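Local coordinates for general negative regulator of transcription subunit 4 (Saccharomyces cerevisiae, PDB 5AIE), which serves as the E3 ubiquitin-protein ligase subunit of the CCR4-NOT complex, here represented by its zinc-binding RING domain, at residues G46-P49 with A50-R53. Sequence-based numbering, arbitrary orientation.
Sequences GRCP and ACRR. With ZN (zinc ion), chain D.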
ATOM      1  N   GLY A  46      15.637  -5.452   7.736  1.00101.09           N
ATOM      2  CA  GLY A  46      15.958  -6.246   8.907  1.00 99.69           C
ATOM      3  C   GLY A  46      15.515  -5.614  10.213  1.00102.85           C
ATOM      4  O   GLY A  46      16.286  -5.541  11.168  1.00100.06           O
ATOM      5  N   ARG A  47      14.270  -5.151  10.252  1.00101.47           N
ATOM      6  CA  ARG A  47      13.699  -4.576  11.466  1.00103.63           C
ATOM      7  C   ARG A  47      12.243  -4.999  11.638  1.00100.60           C
ATOM      8  O   ARG A  47      11.634  -5.542  10.716  1.00 98.31           O
ATOM      9  CB  ARG A  47      13.816  -3.049  11.449  1.00102.34           C
ATOM     10  CG  ARG A  47      13.528  -2.412  10.099  1.00100.25           C
ATOM     11  CD  ARG A  47      13.698  -0.900  10.149  1.00102.75           C
ATOM     12  NE  ARG A  47      14.978  -0.504  10.733  1.00102.25           N
ATOM     13  CZ  ARG A  47      15.423   0.748  10.778  1.00103.42           C
ATOM     14  NH1 ARG A  47      14.693   1.730  10.267  1.00107.55           N
ATOM     15  NH2 ARG A  47      16.599   1.018  11.329  1.00104.21           N
ATOM     16  N   CYS A  48      11.692  -4.751  12.822  1.00 94.97           N
ATOM     17  CA  CYS A  48      10.330  -5.167  13.140  1.00 97.96           C
ATOM     18  C   CYS A  48       9.287  -4.483  12.256  1.00 92.42           C
ATOM     19  O   CYS A  48       9.277  -3.260  12.129  1.00 83.19           O
ATOM     20  CB  CYS A  48      10.020  -4.889  14.612  1.00 94.18           C
ATOM     21  SG  CYS A  48       8.342  -5.334  15.113  1.00 89.31           S
ATOM     22  N   PRO A  49       8.399  -5.282  11.644  1.00 93.96           N
ATOM     23  CA  PRO A  49       7.336  -4.785  10.761  1.00 91.60           C
ATOM     24  C   PRO A  49       6.336  -3.870  11.467  1.00 91.11           C
ATOM     25  O   PRO A  49       5.514  -3.241  10.802  1.00 85.22           O
ATOM     26  CB  PRO A  49       6.644  -6.070  10.290  1.00 86.72           C
ATOM     27  CG  PRO A  49       7.668  -7.137  10.455  1.00 90.61           C
ATOM     28  CD  PRO A  49       8.442  -6.753  11.676  1.00 95.12           C
ATOM     29  N   ALA A  50       6.403  -3.803  12.792  1.00 90.10           N
ATOM     30  CA  ALA A  50       5.483  -2.973  13.560  1.00 84.37           C
ATOM     31  C   ALA A  50       6.093  -1.618  13.909  1.00 87.05           C
ATOM     32  O   ALA A  50       5.725  -0.597  13.327  1.00 82.65           O
ATOM     33  CB  ALA A  50       5.050  -3.698  14.825  1.00 87.32           C
ATOM     34  N   CYS A  51       7.025  -1.612  14.857  1.00 86.18           N
ATOM     35  CA  CYS A  51       7.581  -0.361  15.370  1.00 86.31           C
ATOM     36  C   CYS A  51       8.932  -0.009  14.751  1.00 88.48           C
ATOM     37  O   CYS A  51       9.604   0.913  15.215  1.00 99.42           O
ATOM     38  CB  CYS A  51       7.716  -0.430  16.892  1.00 93.53           C
ATOM     39  SG  CYS A  51       8.933  -1.620  17.487  1.00 93.19           S
ATOM     40  N   ARG A  52       9.320  -0.747  13.715  1.00 88.22           N
ATOM     41  CA  ARG A  52      10.549  -0.483  12.962  1.00 88.86           C
ATOM     42  C   ARG A  52      11.814  -0.509  13.819  1.00 96.06           C
ATOM     43  O   ARG A  52      12.832   0.076  13.447  1.00104.71           O
ATOM     44  CB  ARG A  52      10.451   0.867  12.243  1.00 87.29           C
ATOM     45  CG  ARG A  52       9.288   0.972  11.275  1.00 97.28           C
ATOM     46  CD  ARG A  52       9.343   2.272  10.495  1.00101.93           C
ATOM     47  NE  ARG A  52      10.530   2.349   9.650  1.00110.00           N
ATOM     48  CZ  ARG A  52      10.587   1.896   8.401  1.00102.80           C
ATOM     49  NH1 ARG A  52       9.521   1.335   7.849  1.00101.67           N
ATOM     50  NH2 ARG A  52      11.710   2.007   7.705  1.00102.66           N
ATOM     51  N   ARG A  53      11.754  -1.189  14.958  1.00 93.13           N
ATOM     52  CA  ARG A  53      12.915  -1.298  15.833  1.00 95.52           C
ATOM     53  C   ARG A  53      13.873  -2.353  15.288  1.00101.24           C
ATOM     54  O   ARG A  53      13.453  -3.446  14.907  1.00 97.08           O
ATOM     55  CB  ARG A  53      12.488  -1.641  17.263  1.00 97.10           C
ATOM     56  CG  ARG A  53      13.468  -1.187  18.339  1.00101.25           C
ATOM     57  CD  ARG A  53      13.002  -1.606  19.728  1.00 96.00           C
ATOM     58  NE  ARG A  53      11.764  -0.940  20.130  1.00105.87           N
ATOM     59  CZ  ARG A  53      11.673  -0.076  21.136  1.00111.41           C
ATOM     60  NH1 ARG A  53      12.747   0.229  21.853  1.00109.25           N
ATOM     61  NH2 ARG A  53      10.505   0.479  21.433  1.00102.82           N
TER
HETATM   62 ZN    ZN D1084       8.693  -3.912  17.110  1.00 96.10          ZN
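Cys48 and Cys51 share one zinc ion across the CPAC knuckle, the last cysteine pair of this RING domain; Cys24 and Cys26 complete its four-cysteine site. Cys48 SG lies 2.5 Å from the zinc, with its chi1 of 179° holding the sulfur anti to the backbone N, where it meets both the metal and Ala50 N. Cysteine suits both places because its soft sulfur binds zinc on a short, well-defined arm.

Hydrogen bonds close the knuckle. The amide N of Ala50 donates to Cys48 SG at 3.4 Å, a bond that would probably offset some of the negative charge on the thiolate. Cys48 N reaches Arg53 O at 3.0 Å in an almost straight bond (174°), tying the backbone before the turn to the backbone after it, while Arg52 N gives Cys48 O a weak, bent one. Pro49, with its phi of -62°, suits the start of the turn, and its ring packs on Tyr28 and Tyr55.

On the flank, Arg47 and Arg52 cross at a slant, their guanidinium planes nearly perpendicular; with Arg47 NH1 3.9 Å from Arg52 NH2, the like-charged pair is not attractive in itself. Arg52 O lies 3.4 Å above the Arg47 guanidinium plane, offset toward the rim, a probably favourable place for a carbonyl. A serine in place of Arg47 would probably leave Arg52 O without CD and NE, each 3.5 Å away. Nearer the backbone, Arg47 CB stands 3.5 Å from Arg53 O.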